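Local coordinates for protein Bd3459 (Bdellovibrio bacteriovorus, PDB 5CEC) that probably acts as a serine endopeptidase of the penicillin-binding kind on peptidoglycan during predation, and is captured here with its ankyrin-type immunity protein Bd3460, at residues H95-A100 and E228-M233; S103-I108 and I136-F141; F380-H385 and Q400-K405. The protein carries 1 engineered substitution. One frame throughout, in Å; residues are numbered along the deposited sequence.

In the fold
Contacts 1 and 2 lie in one mixed sheet, joining 91-98 to 231-236 and 104-109 to 135-141, with 91-98 and 104-109 adjacent between them: their centres are 9 Å apart, and Thr97 and Asp105 probably share a backbone hydrogen bond. Contact 3 packs helix 394-411 on strand 376-385 of another sheet, on the opposite side of the chain's centre, its centre 56 Å from that of contact 1. Both 2 and 3 are buried, whereas contact 1 is only partly so and includes a water and a sulfate. Contact 1 mixes antiparallel backbone pairing with hydroxyls, contact 2 is parallel pairing backed by aliphatic side chains, and contact 3 is side-chain packing without any hydrogen bond across it.

Contact 1: H95-A100 and E228-M233. With SO4 (sulfate ion), chain G.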
loop_
_atom_site.group_PDB
_atom_site.type_symbol
_atom_site.label_atom_id
_atom_site.label_comp_id
_atom_site.label_asym_id
_atom_site.label_seq_id
_atom_site.Cartn_x
_atom_site.Cartn_y
_atom_site.Cartn_z
ATOM N N HIS A 95 -10.393 32.479 -1.717
ATOM C CA HIS A 95 -10.982 33.792 -1.922
ATOM C C HIS A 95 -10.049 34.797 -1.281
ATOM O O HIS A 95 -9.908 34.787 -0.070
ATOM C CB HIS A 95 -12.370 33.814 -1.300
ATOM C CG HIS A 95 -13.296 32.811 -1.902
ATOM N ND1 HIS A 95 -14.102 33.129 -2.969
ATOM C CD2 HIS A 95 -13.521 31.499 -1.634
ATOM C CE1 HIS A 95 -14.819 32.073 -3.307
ATOM N NE2 HIS A 95 -14.484 31.068 -2.518
ATOM N N VAL A 96 -9.368 35.585 -2.111
ATOM C CA VAL A 96 -8.214 36.388 -1.692
ATOM C C VAL A 96 -8.553 37.862 -1.749
ATOM O O VAL A 96 -8.911 38.362 -2.834
ATOM C CB VAL A 96 -6.985 36.109 -2.583
ATOM C CG1 VAL A 96 -5.783 36.902 -2.104
ATOM C CG2 VAL A 96 -6.677 34.608 -2.615
ATOM N N THR A 97 -8.391 38.570 -0.633
ATOM C CA THR A 97 -8.690 40.007 -0.578
ATOM C C THR A 97 -7.498 40.777 -0.005
ATOM O O THR A 97 -7.015 40.419 1.080
ATOM C CB THR A 97 -9.899 40.271 0.351
ATOM O OG1 THR A 97 -11.000 39.444 -0.046
ATOM C CG2 THR A 97 -10.324 41.742 0.272
ATOM N N PRO A 98 -7.026 41.823 -0.709
ATOM C CA PRO A 98 -5.925 42.614 -0.130
ATOM C C PRO A 98 -6.378 43.401 1.103
ATOM O O PRO A 98 -7.541 43.777 1.188
ATOM C CB PRO A 98 -5.502 43.545 -1.265
ATOM C CG PRO A 98 -6.598 43.516 -2.244
ATOM C CD PRO A 98 -7.479 42.342 -2.014
ATOM N N THR A 99 -5.484 43.585 2.073
ATOM C CA THR A 99 -5.791 44.396 3.256
ATOM C C THR A 99 -4.901 45.614 3.266
ATOM O O THR A 99 -3.852 45.639 2.613
ATOM C CB THR A 99 -5.564 43.664 4.586
ATOM O OG1 THR A 99 -4.158 43.471 4.785
ATOM C CG2 THR A 99 -6.288 42.350 4.613
ATOM N N ALA A 100 -5.306 46.594 4.068
ATOM C CA ALA A 100 -4.659 47.909 4.122
ATOM C C ALA A 100 -3.133 47.889 4.360
ATOM O O ALA A 100 -2.440 48.803 3.898
ATOM C CB ALA A 100 -5.344 48.783 5.168
ATOM N N GLU A 228 -16.533 41.969 -1.962
ATOM C CA GLU A 228 -16.652 42.507 -3.321
ATOM C C GLU A 228 -15.265 42.691 -3.975
ATOM O O GLU A 228 -15.123 42.540 -5.177
ATOM C CB GLU A 228 -17.462 43.819 -3.325
ATOM C CG GLU A 228 -17.706 44.422 -4.711
ATOM C CD GLU A 228 -18.427 43.472 -5.662
ATOM O OE1 GLU A 228 -19.538 43.015 -5.316
ATOM O OE2 GLU A 228 -17.886 43.181 -6.757
ATOM N N LYS A 229 -14.255 42.959 -3.154
ATOM C CA LYS A 229 -12.868 43.183 -3.580
ATOM C C LYS A 229 -12.022 41.896 -3.649
ATOM O O LYS A 229 -10.812 41.949 -3.902
ATOM C CB LYS A 229 -12.236 44.101 -2.530
ATOM C CG LYS A 229 -10.920 44.747 -2.884
ATOM C CD LYS A 229 -10.635 45.978 -2.020
ATOM C CE LYS A 229 -9.160 46.371 -2.061
ATOM N NZ LYS A 229 -8.525 46.221 -3.403
ATOM N N SER A 230 -12.624 40.736 -3.404
ATOM C CA SER A 230 -11.885 39.482 -3.440
ATOM C C SER A 230 -11.699 38.940 -4.871
ATOM O O SER A 230 -12.473 39.256 -5.796
ATOM C CB SER A 230 -12.598 38.451 -2.569
ATOM O OG SER A 230 -13.796 38.038 -3.163
ATOM N N THR A 231 -10.680 38.102 -5.030
ATOM C CA THR A 231 -10.446 37.360 -6.254
ATOM C C THR A 231 -10.487 35.866 -5.890
ATOM O O THR A 231 -9.872 35.460 -4.928
ATOM C CB THR A 231 -9.059 37.650 -6.875
ATOM O OG1 THR A 231 -8.889 39.051 -7.148
ATOM C CG2 THR A 231 -8.890 36.868 -8.162
ATOM N N THR A 232 -11.190 35.066 -6.687
ATOM C CA THR A 232 -11.252 33.627 -6.496
ATOM C C THR A 232 -10.157 32.976 -7.297
ATOM O O THR A 232 -10.092 33.098 -8.511
ATOM C CB THR A 232 -12.609 33.059 -6.925
ATOM O OG1 THR A 232 -13.638 33.752 -6.218
ATOM C CG2 THR A 232 -12.702 31.560 -6.623
ATOM N N MET A 233 -9.283 32.288 -6.589
ATOM C CA MET A 233 -8.201 31.532 -7.153
ATOM C C MET A 233 -8.538 30.052 -6.932
ATOM O O MET A 233 -9.195 29.696 -5.935
ATOM C CB MET A 233 -6.888 31.933 -6.466
ATOM C CG MET A 233 -6.585 33.431 -6.525
ATOM S SD MET A 233 -6.342 34.020 -8.199
ATOM C CE MET A 233 -4.750 33.271 -8.553
HETATM S S SO4 G . -17.082 32.232 -6.808
HETATM O O1 SO4 G . -17.616 31.630 -8.047
HETATM O O2 SO4 G . -16.335 31.199 -6.042
HETATM O O3 SO4 G . -18.206 32.744 -5.978
HETATM O O4 SO4 G . -16.181 33.331 -7.226
HETATM O O HOH W 1 -13.414 35.508 -4.137
#
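Thr232 and His95 stand side by side as a non-hydrogen-bonded pair of the antiparallel strands 95-98 and 231-233, their side chains pointing the same way. Traced outward, Thr232 CB lies 3.6 Å from O4 of the sulfate. Its CG2, anti to the backbone N (chi1 of OG1 -55°), faces sulfate O2, while the hydroxyl takes the place beside the backbone N. There Thr232 OG1 donates a 2.8 Å hydrogen bond to sulfate O4 and accepts one from a water at 2.7 Å, a use of both its donor and its acceptor capacity. The same water donates to Ser230 OG, which is also hydrogen-bonded to the carbonyl of Asn227, and lies in the plane of the His95 ring, 2.7 Å from ND1, so it bridges the two segments through three side chains. Sulfate O2 approaches the ring edge, 3.2 Å from His95 CE1; the ion probably comes from the crystallisation liquor and is no evidence of a natural site. NE2 of His95 is hydrogen-bonded to Glu109, which with the water at ND1 probably helps to fix the ring's rotation.

Next along, Val96 and Thr231 form the hydrogen-bonded pair: Val96 N to Thr231 O at 2.9 Å (167° at the hydrogen) and Thr231 N to Val96 O at 2.8 Å (161°). Val96 CG2 meets Met233 CG, and at the end of the strand Pro98 CG meets NZ of Lys229, from the loop before 231-233.

In the mixed sheet, strand 91-98 runs between 104-109 and 231-236, whose far edge pairs with the short strand 436-437; Val96 and Pro98 lean on Tyr104, and Met233 on Lys437.

Contact 2: S103-I108 and I136-F141; sequences SYDIHI and IEKLTF
The imidazole of His107 meets Thr140 at its edge: Thr140 CB lies in the ring plane, and OG1 close to it. ND1 and Thr140 OG1 are joined by a 2.7 Å hydrogen bond in which either could donate. His107 CG is anti to the backbone N; chi1 174° and chi2 74° together bring ND1 to the partner strand, while the ring stacks on Phe224. Two carboxylates, of Asp105 and Glu137, belong to side chains that lie side by side, their planes 85° apart, with Asp105 OD1 at 3.3 Å from Glu137 CB.

A beta bulge lies here: the register shifts by one between Tyr104 and Ile106. Tyr104 pairs with Ile136, yet Ile106 pairs with Leu139, so 136-141 has one extra residue. Tyr104 O takes the N-H of Glu137 at 2.8 Å, and Asp105 OD1 accepts a weak bond from Lys138 N at 3.1 Å, a side chain serving a backbone N-H of the bulge. Regular parallel pairing follows: Ile106 N to Lys138 O at 2.9 Å, Thr140 N to Ile106 O, and Ile108 N to Thr140 O.

On the face bearing the isoleucines, the side chains of Ile106 and Ile136 cross at about a right angle, their CD1 atoms 3.8 Å apart, and Leu139 CD1 touches both Ile106 CB and Ile108 CD1.

These strands are the two arms of a beta-alpha-beta unit linked by helix 118-130. Strand 91-98 flanks one, 212-218 the other, and helix 167-182 packs on Leu139 and Phe141.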
loop_
_atom_site.group_PDB
_atom_site.type_symbol
_atom_site.label_atom_id
_atom_site.label_comp_id
_atom_site.label_asym_id
_atom_site.label_seq_id
_atom_site.Cartn_x
_atom_site.Cartn_y
_atom_site.Cartn_z
ATOM N N SER A 103 -0.953 42.947 3.383
ATOM C CA SER A 103 -1.251 41.540 3.584
ATOM C C SER A 103 -2.522 41.183 2.810
ATOM O O SER A 103 -3.042 41.987 1.997
ATOM C CB SER A 103 -1.412 41.239 5.076
ATOM O OG SER A 103 -0.280 41.688 5.815
ATOM N N TYR A 104 -2.983 39.951 3.029
ATOM C CA TYR A 104 -4.193 39.449 2.390
ATOM C C TYR A 104 -5.027 38.705 3.394
ATOM O O TYR A 104 -4.488 38.092 4.322
ATOM C CB TYR A 104 -3.850 38.506 1.257
ATOM C CG TYR A 104 -3.145 39.190 0.126
ATOM C CD1 TYR A 104 -1.759 39.350 0.128
ATOM C CD2 TYR A 104 -3.860 39.698 -0.956
ATOM C CE1 TYR A 104 -1.106 39.986 -0.914
ATOM C CE2 TYR A 104 -3.204 40.339 -1.988
ATOM C CZ TYR A 104 -1.833 40.480 -1.961
ATOM O OH TYR A 104 -1.188 41.123 -3.000
ATOM N N ASP A 105 -6.342 38.785 3.217
ATOM C CA ASP A 105 -7.274 37.859 3.855
ATOM C C ASP A 105 -7.580 36.753 2.874
ATOM O O ASP A 105 -7.769 37.015 1.672
ATOM C CB ASP A 105 -8.585 38.545 4.249
ATOM C CG ASP A 105 -8.436 39.485 5.429
ATOM O OD1 ASP A 105 -7.471 39.364 6.223
ATOM O OD2 ASP A 105 -9.325 40.357 5.557
ATOM N N ILE A 106 -7.641 35.515 3.368
ATOM C CA ILE A 106 -7.901 34.373 2.509
ATOM C C ILE A 106 -8.930 33.479 3.146
ATOM O O ILE A 106 -8.756 33.051 4.280
ATOM C CB ILE A 106 -6.651 33.564 2.187
ATOM C CG1 ILE A 106 -5.629 34.454 1.469
ATOM C CG2 ILE A 106 -7.002 32.355 1.313
ATOM C CD1 ILE A 106 -4.361 33.745 1.059
ATOM N N HIS A 107 -9.986 33.167 2.403
ATOM C CA HIS A 107 -10.947 32.153 2.820
ATOM C C HIS A 107 -10.799 30.929 1.931
ATOM O O HIS A 107 -10.876 31.054 0.712
ATOM C CB HIS A 107 -12.393 32.636 2.738
ATOM C CG HIS A 107 -13.408 31.566 3.026
ATOM N ND1 HIS A 107 -13.652 31.094 4.299
ATOM C CD2 HIS A 107 -14.228 30.870 2.205
ATOM C CE1 HIS A 107 -14.611 30.187 4.246
ATOM N NE2 HIS A 107 -14.958 30.014 2.990
ATOM N N ILE A 108 -10.576 29.757 2.525
ATOM C CA ILE A 108 -10.514 28.494 1.784
ATOM C C ILE A 108 -11.899 27.833 1.698
ATOM O O ILE A 108 -12.487 27.447 2.711
ATOM C CB ILE A 108 -9.513 27.511 2.396
ATOM C CG1 ILE A 108 -8.095 28.121 2.447
ATOM C CG2 ILE A 108 -9.499 26.225 1.592
ATOM C CD1 ILE A 108 -7.091 27.287 3.208
ATOM N N ILE A 136 -0.558 36.640 5.555
ATOM C CA ILE A 136 -1.999 36.485 5.588
ATOM C C ILE A 136 -2.480 36.999 6.931
ATOM O O ILE A 136 -2.013 36.568 7.998
ATOM C CB ILE A 136 -2.423 35.018 5.414
ATOM C CG1 ILE A 136 -1.945 34.489 4.056
ATOM C CG2 ILE A 136 -3.935 34.872 5.548
ATOM C CD1 ILE A 136 -2.018 32.980 3.888
ATOM N N GLU A 137 -3.423 37.924 6.895
ATOM C CA GLU A 137 -3.947 38.509 8.105
ATOM C C GLU A 137 -4.969 37.559 8.714
ATOM O O GLU A 137 -4.756 37.049 9.795
ATOM C CB GLU A 137 -4.564 39.877 7.794
ATOM C CG GLU A 137 -5.067 40.596 9.025
ATOM C CD GLU A 137 -3.939 40.933 9.972
ATOM O OE1 GLU A 137 -2.977 41.643 9.548
ATOM O OE2 GLU A 137 -4.027 40.473 11.129
ATOM N N LYS A 138 -6.030 37.260 7.979
ATOM C CA LYS A 138 -7.058 36.359 8.430
ATOM C C LYS A 138 -7.158 35.218 7.411
ATOM O O LYS A 138 -7.390 35.434 6.223
ATOM C CB LYS A 138 -8.382 37.088 8.602
ATOM C CG LYS A 138 -9.487 36.235 9.177
ATOM C CD LYS A 138 -10.700 37.049 9.609
ATOM C CE LYS A 138 -11.375 37.734 8.435
ATOM N NZ LYS A 138 -12.655 38.380 8.856
ATOM N N LEU A 139 -6.885 34.012 7.888
ATOM C CA LEU A 139 -7.089 32.795 7.130
ATOM C C LEU A 139 -8.301 32.077 7.665
ATOM O O LEU A 139 -8.320 31.665 8.822
ATOM C CB LEU A 139 -5.862 31.894 7.192
ATOM C CG LEU A 139 -5.964 30.563 6.450
ATOM C CD1 LEU A 139 -6.165 30.799 4.955
ATOM C CD2 LEU A 139 -4.740 29.688 6.711
ATOM N N THR A 140 -9.317 31.909 6.843
ATOM C CA THR A 140 -10.506 31.160 7.250
ATOM C C THR A 140 -10.725 30.004 6.308
ATOM O O THR A 140 -10.123 29.946 5.254
ATOM C CB THR A 140 -11.763 32.057 7.361
ATOM O OG1 THR A 140 -12.143 32.537 6.075
ATOM C CG2 THR A 140 -11.521 33.202 8.311
ATOM N N PHE A 141 -11.549 29.049 6.725
ATOM C CA PHE A 141 -11.757 27.818 5.973
ATOM C C PHE A 141 -13.117 27.236 6.318
ATOM O O PHE A 141 -13.624 27.453 7.426
ATOM C CB PHE A 141 -10.653 26.796 6.260
ATOM C CG PHE A 141 -10.641 26.315 7.693
ATOM C CD1 PHE A 141 -9.990 27.033 8.685
ATOM C CD2 PHE A 141 -11.345 25.183 8.061
ATOM C CE1 PHE A 141 -10.038 26.627 9.996
ATOM C CE2 PHE A 141 -11.398 24.796 9.370
ATOM C CZ PHE A 141 -10.747 25.508 10.330
#

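Contact 3: F380-H385 and Q400-K405; sequences FAVLMH and QQIKNK
Met384 and Ile402 press together most tightly, with Met384 CG 3.3 Å from Ile402 CG1, shorter than usual van der Waals contact, and CD1 of the isoleucine close behind. The two side chains run past one another in opposite directions, as do Val382 and Ile402, where Val382 CG1 reaches Ile402 CG1 at 3.9 Å. Met384 is folded at chi2 and chi3 (-68° and -64°), and its methyl CE thereby comes to 3.4 Å from Gln401 OE1, the two chains crossing at about a right angle. Lys405 adds its aliphatic part alone: CD lies 4.2 Å from Val382 CG1, and CE an equal distance from Met384 SD.

Outward from this shell, Leu41 of strand 40-48 supports Val382 and Met384, and Leu367 of strand 364-373 supports Ile402, so Ile402 also reaches the neighbouring strand 364-373. The segment axes pass 9.6 Å apart at 151°, an antiparallel laying of helix 394-411 on the sheet, as in the penicillin-binding transpeptidase fold. Away from the strand, Gln400 NE2 donates to Asn404 OD1 (3.0 Å) one turn on, Gln400 OE1 binds Asn141 of Bd3460, and Lys403 forms a salt bridge with Asp107 of Bd3460.

No hydrogen bond joins the two segments. Their union therefore rests on dispersion and shape fit, while Gln400 and Lys403, on the same helix, bind the immunity protein through a hydrogen bond and a salt bridge.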
loop_
_atom_site.group_PDB
_atom_site.type_symbol
_atom_site.label_atom_id
_atom_site.label_comp_id
_atom_site.label_asym_id
_atom_site.label_seq_id
_atom_site.Cartn_x
_atom_site.Cartn_y
_atom_site.Cartn_z
ATOM N N PHE A 380 -8.284 -11.817 -11.344
ATOM C CA PHE A 380 -8.226 -12.803 -10.282
ATOM C C PHE A 380 -8.494 -12.170 -8.935
ATOM O O PHE A 380 -8.322 -10.965 -8.755
ATOM C CB PHE A 380 -6.828 -13.476 -10.261
ATOM C CG PHE A 380 -5.740 -12.594 -9.718
ATOM C CD1 PHE A 380 -5.497 -12.549 -8.360
ATOM C CD2 PHE A 380 -5.016 -11.741 -10.554
ATOM C CE1 PHE A 380 -4.536 -11.695 -7.849
ATOM C CE2 PHE A 380 -4.083 -10.884 -10.041
ATOM C CZ PHE A 380 -3.842 -10.869 -8.697
ATOM N N ALA A 381 -8.879 -13.015 -7.993
ATOM C CA ALA A 381 -8.936 -12.643 -6.579
ATOM C C ALA A 381 -8.628 -13.850 -5.732
ATOM O O ALA A 381 -9.104 -14.962 -6.018
ATOM C CB ALA A 381 -10.251 -12.023 -6.188
ATOM N N VAL A 382 -7.788 -13.635 -4.719
ATOM C CA VAL A 382 -7.410 -14.698 -3.774
ATOM C C VAL A 382 -7.688 -14.215 -2.364
ATOM O O VAL A 382 -7.158 -13.173 -1.956
ATOM C CB VAL A 382 -5.908 -15.083 -3.873
ATOM C CG1 VAL A 382 -5.619 -16.327 -3.049
ATOM C CG2 VAL A 382 -5.468 -15.275 -5.313
ATOM N N LEU A 383 -8.537 -14.967 -1.654
ATOM C CA LEU A 383 -8.961 -14.614 -0.308
ATOM C C LEU A 383 -8.452 -15.716 0.609
ATOM O O LEU A 383 -8.954 -16.832 0.556
ATOM C CB LEU A 383 -10.474 -14.465 -0.213
ATOM C CG LEU A 383 -11.107 -13.524 -1.240
ATOM C CD1 LEU A 383 -12.620 -13.529 -1.075
ATOM C CD2 LEU A 383 -10.577 -12.124 -1.147
ATOM N N MET A 384 -7.420 -15.426 1.415
ATOM C CA MET A 384 -6.879 -16.400 2.382
ATOM C C MET A 384 -7.391 -16.082 3.753
ATOM O O MET A 384 -7.619 -14.931 4.098
ATOM C CB MET A 384 -5.363 -16.376 2.448
ATOM C CG MET A 384 -4.635 -16.606 1.144
ATOM S SD MET A 384 -4.810 -18.272 0.477
ATOM C CE MET A 384 -4.006 -19.240 1.729
ATOM N N HIS A 385 -7.504 -17.150 4.525
ATOM C CA HIS A 385 -7.703 -17.092 5.949
ATOM C C HIS A 385 -6.357 -17.117 6.693
ATOM O O HIS A 385 -5.469 -17.875 6.345
ATOM C CB HIS A 385 -8.530 -18.302 6.392
ATOM C CG HIS A 385 -8.553 -18.438 7.852
ATOM N ND1 HIS A 385 -9.371 -17.666 8.638
ATOM C CD2 HIS A 385 -7.727 -19.113 8.690
ATOM C CE1 HIS A 385 -9.063 -17.887 9.913
ATOM N NE2 HIS A 385 -8.073 -18.754 9.957
ATOM N N GLN A 400 3.133 -15.652 0.538
ATOM C CA GLN A 400 3.819 -16.452 -0.463
ATOM C C GLN A 400 2.891 -17.506 -1.061
ATOM O O GLN A 400 2.987 -17.802 -2.260
ATOM C CB GLN A 400 5.116 -17.059 0.041
ATOM C CG GLN A 400 5.992 -17.647 -1.091
ATOM C CD GLN A 400 6.460 -16.606 -2.069
ATOM O OE1 GLN A 400 7.085 -15.623 -1.702
ATOM N NE2 GLN A 400 6.217 -16.844 -3.358
ATOM N N GLN A 401 1.970 -18.051 -0.280
ATOM C CA GLN A 401 0.980 -18.962 -0.857
ATOM C C GLN A 401 0.135 -18.277 -1.923
ATOM O O GLN A 401 -0.125 -18.876 -2.972
ATOM C CB GLN A 401 0.102 -19.595 0.213
ATOM C CG GLN A 401 0.807 -20.636 1.056
ATOM C CD GLN A 401 -0.114 -21.311 2.046
ATOM O OE1 GLN A 401 -1.334 -21.310 1.890
ATOM N NE2 GLN A 401 0.472 -21.950 3.045
ATOM N N ILE A 402 -0.287 -17.036 -1.674
ATOM C CA ILE A 402 -1.025 -16.276 -2.662
ATOM C C ILE A 402 -0.183 -16.071 -3.913
ATOM O O ILE A 402 -0.643 -16.296 -5.017
ATOM C CB ILE A 402 -1.493 -14.919 -2.102
ATOM C CG1 ILE A 402 -2.539 -15.112 -0.987
ATOM C CG2 ILE A 402 -2.045 -14.051 -3.228
ATOM C CD1 ILE A 402 -2.849 -13.860 -0.228
ATOM N N LYS A 403 1.062 -15.631 -3.746
ATOM C CA LYS A 403 1.927 -15.392 -4.893
ATOM C C LYS A 403 2.085 -16.639 -5.737
ATOM O O LYS A 403 2.030 -16.582 -6.970
ATOM C CB LYS A 403 3.307 -14.935 -4.406
ATOM C CG LYS A 403 3.300 -13.570 -3.779
ATOM C CD LYS A 403 4.683 -13.160 -3.286
ATOM C CE LYS A 403 4.684 -11.776 -2.661
ATOM N NZ LYS A 403 6.018 -11.399 -2.158
ATOM N N ASN A 404 2.241 -17.776 -5.082
ATOM C CA ASN A 404 2.374 -19.047 -5.809
ATOM C C ASN A 404 1.108 -19.407 -6.544
ATOM O O ASN A 404 1.194 -19.915 -7.662
ATOM C CB ASN A 404 2.853 -20.168 -4.881
ATOM C CG ASN A 404 4.300 -19.950 -4.369
ATOM O OD1 ASN A 404 5.030 -19.094 -4.856
ATOM N ND2 ASN A 404 4.706 -20.738 -3.436
ATOM N N LYS A 405 -0.049 -19.135 -5.949
ATOM C CA LYS A 405 -1.329 -19.423 -6.647
ATOM C C LYS A 405 -1.504 -18.525 -7.884
ATOM O O LYS A 405 -1.956 -18.975 -8.960
ATOM C CB LYS A 405 -2.519 -19.242 -5.697
ATOM C CG LYS A 405 -2.646 -20.344 -4.648
ATOM C CD LYS A 405 -3.740 -20.033 -3.659
ATOM C CE LYS A 405 -3.786 -20.992 -2.504
ATOM N NZ LYS A 405 -4.094 -22.376 -2.983
#